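Local coordinates for protein suppressor of fused homolog (Drosophila melanogaster, PDB 6LPH) that probably binds and sequesters transcription factors of the Hedgehog pathway, this chain being the N-terminal part of the protein, and forms a complex with the kinase Fused, at residues Thr96-Arg107 / Thr186-Ile196; Leu162-Leu170 / Val231-Ser239. All blocks are in the same frame, centred on the assembly; numbering follows the deposited sequence.

Contact 1 (Thr96-Arg107 / Thr186-Ile196)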
ATOM      1  N   THR A  96     -14.278   5.455 -18.355  1.00 30.85           N
ATOM      2  CA  THR A  96     -14.971   4.695 -17.314  1.00 29.67           C
ATOM      3  C   THR A  96     -14.222   4.692 -15.950  1.00 23.01           C
ATOM      4  O   THR A  96     -14.829   4.477 -14.904  1.00 24.05           O
ATOM      5  CB  THR A  96     -15.229   3.260 -17.822  1.00 31.44           C
ATOM      6  OG1 THR A  96     -16.157   3.304 -18.921  1.00 47.36           O
ATOM      7  CG2 THR A  96     -15.829   2.440 -16.758  1.00 35.88           C
ATOM      8  N   ARG A  97     -12.922   4.940 -15.980  1.00 23.28           N
ATOM      9  CA  ARG A  97     -12.090   4.970 -14.757  1.00 20.87           C
ATOM     10  C   ARG A  97     -12.370   6.165 -13.827  1.00 18.65           C
ATOM     11  O   ARG A  97     -12.731   7.254 -14.285  1.00 18.75           O
ATOM     12  CB  ARG A  97     -10.619   5.040 -15.146  1.00 23.92           C
ATOM     13  CG  ARG A  97     -10.110   3.888 -15.988  1.00 32.20           C
ATOM     14  CD  ARG A  97      -8.601   3.947 -16.105  1.00 35.33           C
ATOM     15  NE  ARG A  97      -8.127   5.306 -15.893  1.00 37.08           N
ATOM     16  CZ  ARG A  97      -7.873   6.180 -16.859  1.00 40.29           C
ATOM     17  NH1 ARG A  97      -8.031   5.841 -18.145  1.00 42.58           N
ATOM     18  NH2 ARG A  97      -7.457   7.403 -16.527  1.00 42.02           N
ATOM     19  N   SER A  98     -12.139   5.987 -12.527  1.00 16.30           N
ATOM     20  CA  SER A  98     -12.227   7.106 -11.594  1.00 15.68           C
ATOM     21  C   SER A  98     -10.803   7.653 -11.448  1.00 14.71           C
ATOM     22  O   SER A  98      -9.955   6.966 -10.896  1.00 14.92           O
ATOM     23  CB  SER A  98     -12.746   6.617 -10.228  1.00 15.05           C
ATOM     24  OG  SER A  98     -12.746   7.662  -9.275  1.00 14.17           O
ATOM     25  N   GLY A  99     -10.530   8.852 -11.963  1.00 15.02           N
ATOM     26  CA  GLY A  99      -9.173   9.425 -11.902  1.00 16.21           C
ATOM     27  C   GLY A  99      -8.228   8.501 -12.633  1.00 15.65           C
ATOM     28  O   GLY A  99      -8.528   8.088 -13.758  1.00 15.51           O
ATOM     29  N   MET A 100      -7.111   8.148 -11.990  1.00 14.28           N
ATOM     30  CA  MET A 100      -6.211   7.148 -12.580  1.00 14.82           C
ATOM     31  C   MET A 100      -6.796   5.729 -12.593  1.00 14.55           C
ATOM     32  O   MET A 100      -6.266   4.856 -13.266  1.00 16.39           O
ATOM     33  CB  MET A 100      -4.813   7.179 -11.925  1.00 17.11           C
ATOM     34  CG  MET A 100      -4.128   8.526 -12.117  1.00 20.78           C
ATOM     35  SD  MET A 100      -2.336   8.423 -11.928  1.00 29.95           S
ATOM     36  CE  MET A 100      -1.854   7.889 -13.581  1.00 26.66           C
ATOM     37  N   GLY A 101      -7.891   5.501 -11.873  1.00 14.65           N
ATOM     38  CA  GLY A 101      -8.630   4.235 -11.994  1.00 15.41           C
ATOM     39  C   GLY A 101      -8.209   3.190 -10.970  1.00 15.36           C
ATOM     40  O   GLY A 101      -8.625   2.013 -11.042  1.00 16.26           O
ATOM     41  N   PHE A 102      -7.386   3.618 -10.012  1.00 13.42           N
ATOM     42  CA  PHE A 102      -6.960   2.725  -8.952  1.00 14.64           C
ATOM     43  C   PHE A 102      -6.572   3.488  -7.678  1.00 13.41           C
ATOM     44  O   PHE A 102      -6.417   4.722  -7.722  1.00 12.85           O
ATOM     45  CB  PHE A 102      -5.785   1.849  -9.441  1.00 15.63           C
ATOM     46  CG  PHE A 102      -4.497   2.609  -9.622  1.00 15.06           C
ATOM     47  CD1 PHE A 102      -3.553   2.657  -8.608  1.00 13.80           C
ATOM     48  CD2 PHE A 102      -4.248   3.292 -10.807  1.00 16.74           C
ATOM     49  CE1 PHE A 102      -2.366   3.352  -8.777  1.00 16.82           C
ATOM     50  CE2 PHE A 102      -3.074   4.000 -10.969  1.00 20.28           C
ATOM     51  CZ  PHE A 102      -2.139   4.033  -9.957  1.00 19.27           C
ATOM     52  N   GLU A 103      -6.485   2.761  -6.553  1.00 12.01           N
ATOM     53  CA  GLU A 103      -5.787   3.244  -5.364  1.00 11.26           C
ATOM     54  C   GLU A 103      -4.756   2.206  -4.989  1.00 11.19           C
ATOM     55  O   GLU A 103      -4.842   1.047  -5.413  1.00 10.99           O
ATOM     56  CB  GLU A 103      -6.727   3.529  -4.161  1.00 10.63           C
ATOM     57  CG  GLU A 103      -7.738   4.683  -4.410  1.00 11.68           C
ATOM     58  CD  GLU A 103      -7.134   6.084  -4.412  1.00 11.90           C
ATOM     59  OE1 GLU A 103      -5.891   6.274  -4.174  1.00 12.26           O
ATOM     60  OE2 GLU A 103      -7.936   7.029  -4.611  1.00 12.44           O
ATOM     61  N   LEU A 104      -3.771   2.645  -4.194  1.00 12.09           N
ATOM     62  CA  LEU A 104      -2.724   1.772  -3.728  1.00 10.55           C
ATOM     63  C   LEU A 104      -3.087   1.116  -2.392  1.00 10.84           C
ATOM     64  O   LEU A 104      -3.652   1.782  -1.497  1.00 11.21           O
ATOM     65  CB  LEU A 104      -1.450   2.582  -3.498  1.00 10.66           C
ATOM     66  CG  LEU A 104      -0.874   3.227  -4.781  1.00 11.80           C
ATOM     67  CD1 LEU A 104       0.256   4.188  -4.437  1.00 13.74           C
ATOM     68  CD2 LEU A 104      -0.389   2.150  -5.758  1.00 16.99           C
ATOM     69  N   THR A 105      -2.769  -0.174  -2.260  1.00 10.48           N
ATOM     70  CA  THR A 105      -2.788  -0.821  -0.951  1.00 10.62           C
ATOM     71  C   THR A 105      -1.427  -1.468  -0.616  1.00 11.49           C
ATOM     72  O   THR A 105      -0.576  -1.658  -1.502  1.00 12.32           O
ATOM     73  CB  THR A 105      -3.939  -1.832  -0.770  1.00 11.46           C
ATOM     74  OG1 THR A 105      -3.610  -3.057  -1.417  1.00 13.17           O
ATOM     75  CG2 THR A 105      -5.292  -1.292  -1.369  1.00 11.01           C
ATOM     76  N   PHE A 106      -1.223  -1.792   0.655  1.00 10.40           N
ATOM     77  CA  PHE A 106       0.041  -2.421   1.048  1.00 11.24           C
ATOM     78  C   PHE A 106      -0.242  -3.252   2.301  1.00 10.42           C
ATOM     79  O   PHE A 106      -1.044  -2.844   3.151  1.00 10.33           O
ATOM     80  CB  PHE A 106       1.075  -1.331   1.288  1.00 11.01           C
ATOM     81  CG  PHE A 106       2.453  -1.831   1.729  1.00 10.35           C
ATOM     82  CD1 PHE A 106       3.199  -2.715   0.925  1.00 10.86           C
ATOM     83  CD2 PHE A 106       3.024  -1.357   2.903  1.00 10.58           C
ATOM     84  CE1 PHE A 106       4.474  -3.137   1.285  1.00 11.52           C
ATOM     85  CE2 PHE A 106       4.337  -1.762   3.278  1.00 11.51           C
ATOM     86  CZ  PHE A 106       5.045  -2.666   2.476  1.00 10.98           C
ATOM     87  N   ARG A 107       0.327  -4.453   2.355  1.00 10.61           N
ATOM     88  CA  ARG A 107       0.165  -5.323   3.536  1.00 10.63           C
ATOM     89  C   ARG A 107       1.517  -5.549   4.174  1.00 11.11           C
ATOM     90  O   ARG A 107       2.456  -6.086   3.549  1.00 12.31           O
ATOM     91  CB  ARG A 107      -0.496  -6.636   3.185  1.00 10.56           C
ATOM     92  CG  ARG A 107      -1.947  -6.422   2.669  1.00 11.12           C
ATOM     93  CD  ARG A 107      -2.622  -7.731   2.339  1.00 10.74           C
ATOM     94  NE  ARG A 107      -3.934  -7.500   1.716  1.00 11.22           N
ATOM     95  CZ  ARG A 107      -5.064  -7.285   2.400  1.00 12.03           C
ATOM     96  NH1 ARG A 107      -5.058  -7.315   3.756  1.00 11.10           N
ATOM     97  NH2 ARG A 107      -6.219  -7.094   1.746  1.00 11.85           N
ATOM     98  N   THR A 186     -17.783   3.086  -8.594  1.00 17.38           N
ATOM     99  CA  THR A 186     -18.155   4.175  -7.692  1.00 17.60           C
ATOM    100  C   THR A 186     -18.895   5.215  -8.486  1.00 17.17           C
ATOM    101  O   THR A 186     -18.881   5.154  -9.714  1.00 19.06           O
ATOM    102  CB  THR A 186     -16.916   4.850  -7.021  1.00 16.42           C
ATOM    103  OG1 THR A 186     -16.310   5.793  -7.919  1.00 17.12           O
ATOM    104  CG2 THR A 186     -15.866   3.812  -6.558  1.00 17.42           C
ATOM    105  N   PRO A 187     -19.572   6.165  -7.797  1.00 17.03           N
ATOM    106  CA  PRO A 187     -20.204   7.252  -8.535  1.00 17.33           C
ATOM    107  C   PRO A 187     -19.249   7.964  -9.487  1.00 17.04           C
ATOM    108  O   PRO A 187     -19.699   8.430 -10.540  1.00 18.79           O
ATOM    109  CB  PRO A 187     -20.669   8.197  -7.432  1.00 17.72           C
ATOM    110  CG  PRO A 187     -20.935   7.295  -6.268  1.00 19.03           C
ATOM    111  CD  PRO A 187     -19.972   6.157  -6.380  1.00 16.77           C
ATOM    112  N   THR A 188     -17.953   8.049  -9.146  1.00 16.43           N
ATOM    113  CA  THR A 188     -17.013   8.734 -10.056  1.00 16.44           C
ATOM    114  C   THR A 188     -16.257   7.789 -11.013  1.00 16.06           C
ATOM    115  O   THR A 188     -15.364   8.220 -11.727  1.00 16.78           O
ATOM    116  CB  THR A 188     -16.009   9.662  -9.326  1.00 17.34           C
ATOM    117  OG1 THR A 188     -15.243   8.893  -8.391  1.00 18.90           O
ATOM    118  CG2 THR A 188     -16.735  10.816  -8.591  1.00 18.20           C
ATOM    119  N   GLY A 189     -16.611   6.510 -11.052  1.00 15.34           N
ATOM    120  CA  GLY A 189     -15.912   5.614 -11.959  1.00 15.68           C
ATOM    121  C   GLY A 189     -15.375   4.384 -11.279  1.00 15.14           C
ATOM    122  O   GLY A 189     -15.618   4.177 -10.095  1.00 15.06           O
ATOM    123  N   THR A 190     -14.642   3.568 -12.024  1.00 15.33           N
ATOM    124  CA  THR A 190     -14.145   2.311 -11.461  1.00 15.97           C
ATOM    125  C   THR A 190     -12.854   2.616 -10.681  1.00 14.90           C
ATOM    126  O   THR A 190     -12.103   3.532 -11.023  1.00 13.91           O
ATOM    127  CB  THR A 190     -13.841   1.256 -12.541  1.00 16.61           C
ATOM    128  OG1 THR A 190     -12.901   1.802 -13.475  1.00 20.17           O
ATOM    129  CG2 THR A 190     -15.149   0.823 -13.322  1.00 18.80           C
ATOM    130  N   VAL A 191     -12.623   1.821  -9.647  1.00 15.25           N
ATOM    131  CA  VAL A 191     -11.404   1.902  -8.804  1.00 15.91           C
ATOM    132  C   VAL A 191     -10.929   0.471  -8.593  1.00 14.79           C
ATOM    133  O   VAL A 191     -11.631  -0.317  -7.958  1.00 15.22           O
ATOM    134  CB  VAL A 191     -11.714   2.548  -7.453  1.00 15.84           C
ATOM    135  CG1 VAL A 191     -10.472   2.531  -6.499  1.00 15.85           C
ATOM    136  CG2 VAL A 191     -12.187   3.987  -7.654  1.00 14.42           C
ATOM    137  N   ASP A 192      -9.756   0.133  -9.148  1.00 15.56           N
ATOM    138  CA  ASP A 192      -9.074  -1.143  -8.847  1.00 17.02           C
ATOM    139  C   ASP A 192      -8.240  -0.906  -7.587  1.00 14.77           C
ATOM    140  O   ASP A 192      -7.619   0.137  -7.474  1.00 16.68           O
ATOM    141  CB  ASP A 192      -8.045  -1.459  -9.951  1.00 18.39           C
ATOM    142  CG  ASP A 192      -8.668  -2.004 -11.219  1.00 24.67           C
ATOM    143  OD1 ASP A 192      -9.899  -2.191 -11.250  1.00 30.13           O
ATOM    144  OD2 ASP A 192      -7.919  -2.271 -12.198  1.00 30.65           O
ATOM    145  N   PHE A 193      -8.161  -1.864  -6.671  1.00 12.71           N
ATOM    146  CA  PHE A 193      -7.210  -1.732  -5.549  1.00 12.17           C
ATOM    147  C   PHE A 193      -5.920  -2.463  -5.893  1.00 12.41           C
ATOM    148  O   PHE A 193      -5.889  -3.700  -5.959  1.00 12.36           O
ATOM    149  CB  PHE A 193      -7.855  -2.167  -4.226  1.00 12.84           C
ATOM    150  CG  PHE A 193      -8.955  -1.226  -3.782  1.00 14.34           C
ATOM    151  CD1 PHE A 193     -10.295  -1.417  -4.200  1.00 15.25           C
ATOM    152  CD2 PHE A 193      -8.652  -0.112  -3.030  1.00 11.63           C
ATOM    153  CE1 PHE A 193     -11.300  -0.512  -3.832  1.00 14.55           C
ATOM    154  CE2 PHE A 193      -9.646   0.800  -2.672  1.00 15.69           C
ATOM    155  CZ  PHE A 193     -10.967   0.606  -3.063  1.00 12.84           C
ATOM    156  N   CYS A 194      -4.861  -1.682  -6.176  1.00 12.96           N
ATOM    157  CA  CYS A 194      -3.588  -2.234  -6.615  1.00 12.33           C
ATOM    158  C   CYS A 194      -2.688  -2.413  -5.404  1.00 12.80           C
ATOM    159  O   CYS A 194      -2.182  -1.433  -4.825  1.00 11.62           O
ATOM    160  CB  CYS A 194      -2.923  -1.308  -7.641  1.00 14.13           C
ATOM    161  SG  CYS A 194      -3.816  -1.376  -9.206  1.00 18.43           S
ATOM    162  N   GLN A 195      -2.484  -3.670  -5.021  1.00 11.97           N
ATOM    163  CA  GLN A 195      -1.673  -3.950  -3.845  1.00 11.90           C
ATOM    164  C   GLN A 195      -0.208  -4.056  -4.226  1.00 12.88           C
ATOM    165  O   GLN A 195       0.205  -4.887  -5.057  1.00 13.02           O
ATOM    166  CB  GLN A 195      -2.121  -5.226  -3.141  1.00 12.47           C
ATOM    167  CG  GLN A 195      -1.365  -5.496  -1.839  1.00 11.55           C
ATOM    168  CD  GLN A 195      -1.857  -6.745  -1.159  1.00 12.30           C
ATOM    169  OE1 GLN A 195      -3.049  -6.872  -0.841  1.00 13.49           O
ATOM    170  NE2 GLN A 195      -0.954  -7.690  -0.945  1.00 11.97           N
ATOM    171  N   ILE A 196       0.577  -3.210  -3.581  1.00 14.00           N
ATOM    172  CA  ILE A 196       2.008  -3.190  -3.773  1.00 14.35           C
ATOM    173  C   ILE A 196       2.613  -4.332  -2.946  1.00 13.07           C
ATOM    174  O   ILE A 196       2.176  -4.585  -1.812  1.00 13.02           O
ATOM    175  CB  ILE A 196       2.515  -1.767  -3.425  1.00 19.60           C
ATOM    176  CG1 ILE A 196       2.550  -0.894  -4.683  1.00 21.15           C
ATOM    177  CG2 ILE A 196       3.941  -1.733  -2.956  1.00 22.81           C
ATOM    178  CD1 ILE A 196       1.454  -1.113  -5.668  1.00 22.91           C
TER
HETATM  179  O   HOH W   1     -13.910   6.730  -6.942  1.00 36.05           O
HETATM  180  O   HOH W   2     -10.331   1.291 -12.900  1.00 19.38           O
HETATM  181  O   HOH W   3       2.164  -6.237   0.315  1.00 11.18           O
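The one parallel pairing in the mixed sheet of this N-terminal SUFU part joins strand 97-109 to strand 189-199, and F102 to T105 bridge D192 to Q195 in step. D192 O takes E103 N, E103 O takes C194 N at 2.8 Å, C194 O takes T105 N, and T105 O takes I196 N. Before these, a type II' turn from S98 to G101 kinks the first strand; S98 N still reaches T190 O, and D192 N meets G101 O almost straight (176°). A water bridges G101 O and T190 OG1.

On the face carrying F102, L104 and F106, the C194 sulfur lies obliquely beside the F102 ring, SG 4.8 Å from its centroid, while L104 CD2 touches I196 CD1 at 3.7 Å. I196 O comes to the edge of the F106 ring, in its plane, 3.5 Å from CD1. On the other face, T105 CG2 packs against F193 CB and CD2, and T105 OG1, hydrogen-bonded to D178 of strand 172-186, sits 3.1 Å from Q195 CB.

R107, extended from CG to NE (chi2 -179°), crosses the Q195 side chain at about a right angle. Its NE donates to Q195 OE1 at 2.8 Å, from above the amide plane, with the two flat groups 64° apart; NH2 forms a salt bridge with D178. A methionine here would probably leave Q195 OE1 without this donor and D178 without its salt-bridge mate. At the opposite end, S98 OG and T188 OG1 lie 2.9 Å apart, and both bond D81.

Contact 2 (Leu162-Leu170 / Val231-Ser239)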
ATOM      1  N   LEU A 162      12.104  -0.192   0.860  1.00 18.31           N
ATOM      2  CA  LEU A 162      10.785   0.426   0.982  1.00 19.08           C
ATOM      3  C   LEU A 162      10.649   1.258   2.265  1.00 18.64           C
ATOM      4  O   LEU A 162       9.933   2.250   2.298  1.00 20.53           O
ATOM      5  CB  LEU A 162       9.710  -0.645   0.926  1.00 16.59           C
ATOM      6  CG  LEU A 162       9.807  -1.709  -0.180  1.00 19.49           C
ATOM      7  CD1 LEU A 162       8.504  -2.509  -0.128  1.00 18.60           C
ATOM      8  CD2 LEU A 162      10.072  -1.111  -1.575  1.00 18.36           C
ATOM      9  N   ASP A 163      11.354   0.849   3.314  1.00 17.83           N
ATOM     10  CA  ASP A 163      11.259   1.524   4.590  1.00 17.38           C
ATOM     11  C   ASP A 163      12.427   2.469   4.847  1.00 19.66           C
ATOM     12  O   ASP A 163      12.542   3.026   5.942  1.00 21.68           O
ATOM     13  CB  ASP A 163      11.149   0.497   5.733  1.00 19.25           C
ATOM     14  CG  ASP A 163      12.333  -0.487   5.779  1.00 18.89           C
ATOM     15  OD1 ASP A 163      13.289  -0.407   4.973  1.00 16.99           O
ATOM     16  OD2 ASP A 163      12.292  -1.377   6.648  1.00 21.91           O
ATOM     17  N   GLY A 164      13.295   2.642   3.844  1.00 20.20           N
ATOM     18  CA  GLY A 164      14.490   3.464   4.002  1.00 19.56           C
ATOM     19  C   GLY A 164      15.568   2.888   4.911  1.00 20.78           C
ATOM     20  O   GLY A 164      16.559   3.561   5.204  1.00 22.91           O
ATOM     21  N   SER A 165      15.399   1.631   5.342  1.00 22.42           N
ATOM     22  CA  SER A 165      16.432   0.919   6.114  1.00 21.34           C
ATOM     23  C   SER A 165      17.636   0.557   5.228  1.00 22.71           C
ATOM     24  O   SER A 165      17.510   0.459   3.988  1.00 20.49           O
ATOM     25  CB  SER A 165      15.858  -0.365   6.727  1.00 21.15           C
ATOM     26  OG  SER A 165      15.673  -1.385   5.728  1.00 19.81           O
ATOM     27  N   THR A 166      18.783   0.334   5.869  1.00 23.32           N
ATOM     28  CA  THR A 166      19.984  -0.150   5.171  1.00 25.13           C
ATOM     29  C   THR A 166      20.029  -1.678   5.063  1.00 23.41           C
ATOM     30  O   THR A 166      20.859  -2.215   4.328  1.00 28.33           O
ATOM     31  CB  THR A 166      21.322   0.353   5.800  1.00 28.29           C
ATOM     32  OG1 THR A 166      21.551  -0.250   7.086  1.00 31.98           O
ATOM     33  CG2 THR A 166      21.367   1.880   5.923  1.00 29.79           C
ATOM     34  N   THR A 167      19.154  -2.376   5.787  1.00 21.98           N
ATOM     35  CA  THR A 167      19.253  -3.840   5.903  1.00 25.76           C
ATOM     36  C   THR A 167      18.201  -4.627   5.081  1.00 22.28           C
ATOM     37  O   THR A 167      18.447  -5.755   4.657  1.00 22.84           O
ATOM     38  CB  THR A 167      19.165  -4.294   7.365  1.00 26.30           C
ATOM     39  OG1 THR A 167      17.966  -3.765   7.940  1.00 26.30           O
ATOM     40  CG2 THR A 167      20.389  -3.793   8.168  1.00 26.40           C
ATOM     41  N   SER A 168      17.034  -4.055   4.853  1.00 21.47           N
ATOM     42  CA  SER A 168      15.993  -4.847   4.172  1.00 19.05           C
ATOM     43  C   SER A 168      16.409  -5.207   2.745  1.00 17.28           C
ATOM     44  O   SER A 168      16.883  -4.351   2.003  1.00 20.16           O
ATOM     45  CB  SER A 168      14.656  -4.123   4.125  1.00 17.76           C
ATOM     46  OG  SER A 168      13.729  -4.957   3.451  1.00 16.66           O
ATOM     47  N   LYS A 169      16.209  -6.460   2.369  1.00 17.78           N
ATOM     48  CA  LYS A 169      16.447  -6.918   0.997  1.00 18.84           C
ATOM     49  C   LYS A 169      15.252  -6.581   0.082  1.00 18.19           C
ATOM     50  O   LYS A 169      15.281  -6.864  -1.117  1.00 19.87           O
ATOM     51  CB  LYS A 169      16.669  -8.432   1.005  1.00 21.16           C
ATOM     52  CG  LYS A 169      17.915  -8.825   1.763  1.00 25.53           C
ATOM     53  CD  LYS A 169      17.951 -10.305   2.079  1.00 30.06           C
ATOM     54  CE  LYS A 169      19.150 -10.625   2.967  1.00 36.91           C
ATOM     55  NZ  LYS A 169      20.432 -10.423   2.242  1.00 51.43           N
ATOM     56  N   LEU A 170      14.198  -5.991   0.638  1.00 15.51           N
ATOM     57  CA  LEU A 170      13.042  -5.606  -0.221  1.00 16.05           C
ATOM     58  C   LEU A 170      13.163  -4.168  -0.777  1.00 15.54           C
ATOM     59  O   LEU A 170      12.822  -3.201  -0.074  1.00 15.56           O
ATOM     60  CB  LEU A 170      11.712  -5.834   0.515  1.00 15.51           C
ATOM     61  CG  LEU A 170      11.475  -7.243   1.056  1.00 17.03           C
ATOM     62  CD1 LEU A 170      10.039  -7.370   1.516  1.00 17.55           C
ATOM     63  CD2 LEU A 170      11.767  -8.327   0.018  1.00 15.48           C
ATOM     64  N   VAL A 231       1.483 -10.714   1.740  1.00 13.14           N
ATOM     65  CA  VAL A 231       1.916  -9.797   2.763  1.00 12.00           C
ATOM     66  C   VAL A 231       3.420  -9.583   2.603  1.00 11.79           C
ATOM     67  O   VAL A 231       4.183 -10.541   2.429  1.00 12.57           O
ATOM     68  CB  VAL A 231       1.586 -10.354   4.165  1.00 13.74           C
ATOM     69  CG1 VAL A 231       2.246  -9.519   5.277  1.00 12.53           C
ATOM     70  CG2 VAL A 231       0.065 -10.430   4.341  1.00 13.11           C
ATOM     71  N   THR A 232       3.837  -8.330   2.660  1.00 10.50           N
ATOM     72  CA  THR A 232       5.279  -8.013   2.628  1.00 11.40           C
ATOM     73  C   THR A 232       5.927  -8.066   4.017  1.00 11.94           C
ATOM     74  O   THR A 232       5.464  -7.380   4.934  1.00 11.42           O
ATOM     75  CB  THR A 232       5.489  -6.605   2.057  1.00 11.03           C
ATOM     76  OG1 THR A 232       4.939  -6.554   0.741  1.00 10.85           O
ATOM     77  CG2 THR A 232       6.993  -6.221   2.029  1.00 10.93           C
ATOM     78  N   ASN A 233       6.993  -8.880   4.153  1.00 12.71           N
ATOM     79  CA  ASN A 233       7.764  -8.978   5.388  1.00 13.35           C
ATOM     80  C   ASN A 233       9.150  -8.348   5.149  1.00 14.36           C
ATOM     81  O   ASN A 233       9.966  -8.913   4.429  1.00 14.88           O
ATOM     82  CB  ASN A 233       7.903 -10.453   5.837  1.00 14.84           C
ATOM     83  CG  ASN A 233       8.948 -10.632   6.927  1.00 19.52           C
ATOM     84  OD1 ASN A 233       9.289  -9.692   7.647  1.00 16.09           O
ATOM     85  ND2 ASN A 233       9.495 -11.857   7.032  1.00 26.01           N
ATOM     86  N   MET A 234       9.394  -7.169   5.711  1.00 14.12           N
ATOM     87  CA  MET A 234      10.650  -6.423   5.429  1.00 14.71           C
ATOM     88  C   MET A 234      11.908  -7.147   5.915  1.00 15.79           C
ATOM     89  O   MET A 234      13.015  -6.827   5.475  1.00 17.22           O
ATOM     90  CB  MET A 234      10.590  -4.993   5.986  1.00 15.26           C
ATOM     91  CG  MET A 234       9.422  -4.168   5.406  1.00 15.55           C
ATOM     92  SD  MET A 234       9.511  -3.943   3.593  1.00 17.34           S
ATOM     93  CE  MET A 234      11.007  -2.957   3.501  1.00 15.76           C
ATOM     94  N   ASP A 235      11.722  -8.125   6.797  1.00 15.54           N
ATOM     95  CA  ASP A 235      12.832  -8.896   7.355  1.00 16.55           C
ATOM     96  C   ASP A 235      13.041 -10.210   6.606  1.00 18.02           C
ATOM     97  O   ASP A 235      13.833 -11.052   7.048  1.00 21.33           O
ATOM     98  CB  ASP A 235      12.563  -9.216   8.845  1.00 21.38           C
ATOM     99  CG  ASP A 235      12.439  -7.973   9.695  1.00 24.42           C
ATOM    100  OD1 ASP A 235      13.276  -7.053   9.534  1.00 31.86           O
ATOM    101  OD2 ASP A 235      11.514  -7.916  10.536  1.00 33.02           O
ATOM    102  N   ARG A 236      12.329 -10.406   5.497  1.00 17.07           N
ATOM    103  CA  ARG A 236      12.495 -11.651   4.725  1.00 19.20           C
ATOM    104  C   ARG A 236      13.944 -11.840   4.286  1.00 19.69           C
ATOM    105  O   ARG A 236      14.571 -10.914   3.771  1.00 20.87           O
ATOM    106  CB  ARG A 236      11.598 -11.693   3.483  1.00 18.81           C
ATOM    107  CG  ARG A 236      11.193 -13.109   3.217  1.00 22.09           C
ATOM    108  CD  ARG A 236      10.617 -13.483   1.870  1.00 16.60           C
ATOM    109  NE  ARG A 236      10.043 -12.457   0.995  1.00 13.65           N
ATOM    110  CZ  ARG A 236      10.244 -12.490  -0.332  1.00 15.19           C
ATOM    111  NH1 ARG A 236       9.700 -11.599  -1.157  1.00 12.81           N
ATOM    112  NH2 ARG A 236      11.029 -13.442  -0.847  1.00 14.96           N
ATOM    113  N   GLN A 237      14.444 -13.053   4.426  1.00 19.15           N
ATOM    114  CA  GLN A 237      15.886 -13.284   4.258  1.00 24.01           C
ATOM    115  C   GLN A 237      16.252 -13.919   2.935  1.00 22.62           C
ATOM    116  O   GLN A 237      17.364 -13.740   2.462  1.00 22.77           O
ATOM    117  CB  GLN A 237      16.461 -14.102   5.421  1.00 26.10           C
ATOM    118  CG  GLN A 237      16.671 -13.322   6.728  1.00 25.89           C
ATOM    119  CD  GLN A 237      17.376 -11.985   6.535  1.00 30.43           C
ATOM    120  OE1 GLN A 237      16.859 -10.941   6.919  1.00 33.15           O
ATOM    121  NE2 GLN A 237      18.549 -12.008   5.910  1.00 37.43           N
ATOM    122  N   MET A 238      15.307 -14.635   2.330  1.00 23.22           N
ATOM    123  CA  MET A 238      15.584 -15.424   1.126  1.00 22.99           C
ATOM    124  C   MET A 238      14.476 -15.208   0.114  1.00 19.58           C
ATOM    125  O   MET A 238      13.322 -15.045   0.510  1.00 20.22           O
ATOM    126  CB  MET A 238      15.698 -16.917   1.471  1.00 22.74           C
ATOM    127  CG  MET A 238      17.049 -17.301   2.090  1.00 33.03           C
ATOM    128  SD  MET A 238      17.168 -19.000   2.689  1.00 47.34           S
ATOM    129  CE  MET A 238      17.248 -19.922   1.156  1.00 44.85           C
ATOM    130  N   SER A 239      14.830 -15.192  -1.178  1.00 19.88           N
ATOM    131  CA  SER A 239      13.842 -15.028  -2.238  1.00 15.79           C
ATOM    132  C   SER A 239      13.148 -16.334  -2.471  1.00 16.51           C
ATOM    133  O   SER A 239      13.605 -17.402  -2.019  1.00 17.95           O
ATOM    134  CB  SER A 239      14.486 -14.576  -3.551  1.00 17.09           C
ATOM    135  OG  SER A 239      15.220 -15.635  -4.135  1.00 19.80           O
TER
HETATM  136  O   HOH W   4      14.949  -8.327   4.278  1.00 17.94           O
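S168 and M234 form the polar link between these two loops: S168 OG donates to M234 O at 2.8 Å, in the carbonyl plane and on a lone pair. With OG anti to the backbone N (chi1 180°), the same oxygen also accepts from L170 N, an ST turn, so the hydroxyl is fixed by two bonds. A water joins K169 N to M234 O and R236 O, giving M234 O a second donor. D163 OD1 shapes the first loop as an Asx turn, taking both S165 N and S165 OG from one face of its carboxylate.

The packing contacts centre on M234. Bent at chi2 and chi3, its chain brings CE to 3.7 Å from L162 CB and its SD to 4.0 Å from L170 CD1; CE also lies 3.6 Å from the carboxylate carbon CG of D163. That same L170 methyl presses tightly on T232 CG2, at 3.3 Å, while L170 CD2 lies obliquely beside the R236 guanidinium, 4.0 Å from NH1. The K169 chain runs alongside the backbone of R236 and Q237, its CD 3.5 Å from Q237 O.

R236 is salt-bridged to E203 of helix 201-219, whereas L162, D163 and M234 lean on W131 of helix 131-146, and T232 and M234 touch strand 97-109.

Contacts 1 and 2 have centres about 26 Å apart, on opposite sides of the chain's centre, yet they meet toward the C-terminal end of the parallel strand pair. R107 O lies 2.8 Å from T232 N, a probable hydrogen bond, and F106 CE1 packs 3.5 Å from T232 OG1. The loop 231-239 thus continues from the R107 end of contact 1 into contact 2, where T232 also meets L170. The segments alternate along the sequence: 162-170 falls between the two strands of contact 1, and 231-239 follows both. Contact 1 pairs two inner strands of the sheet, whereas contact 2 joins two loops beyond their ends.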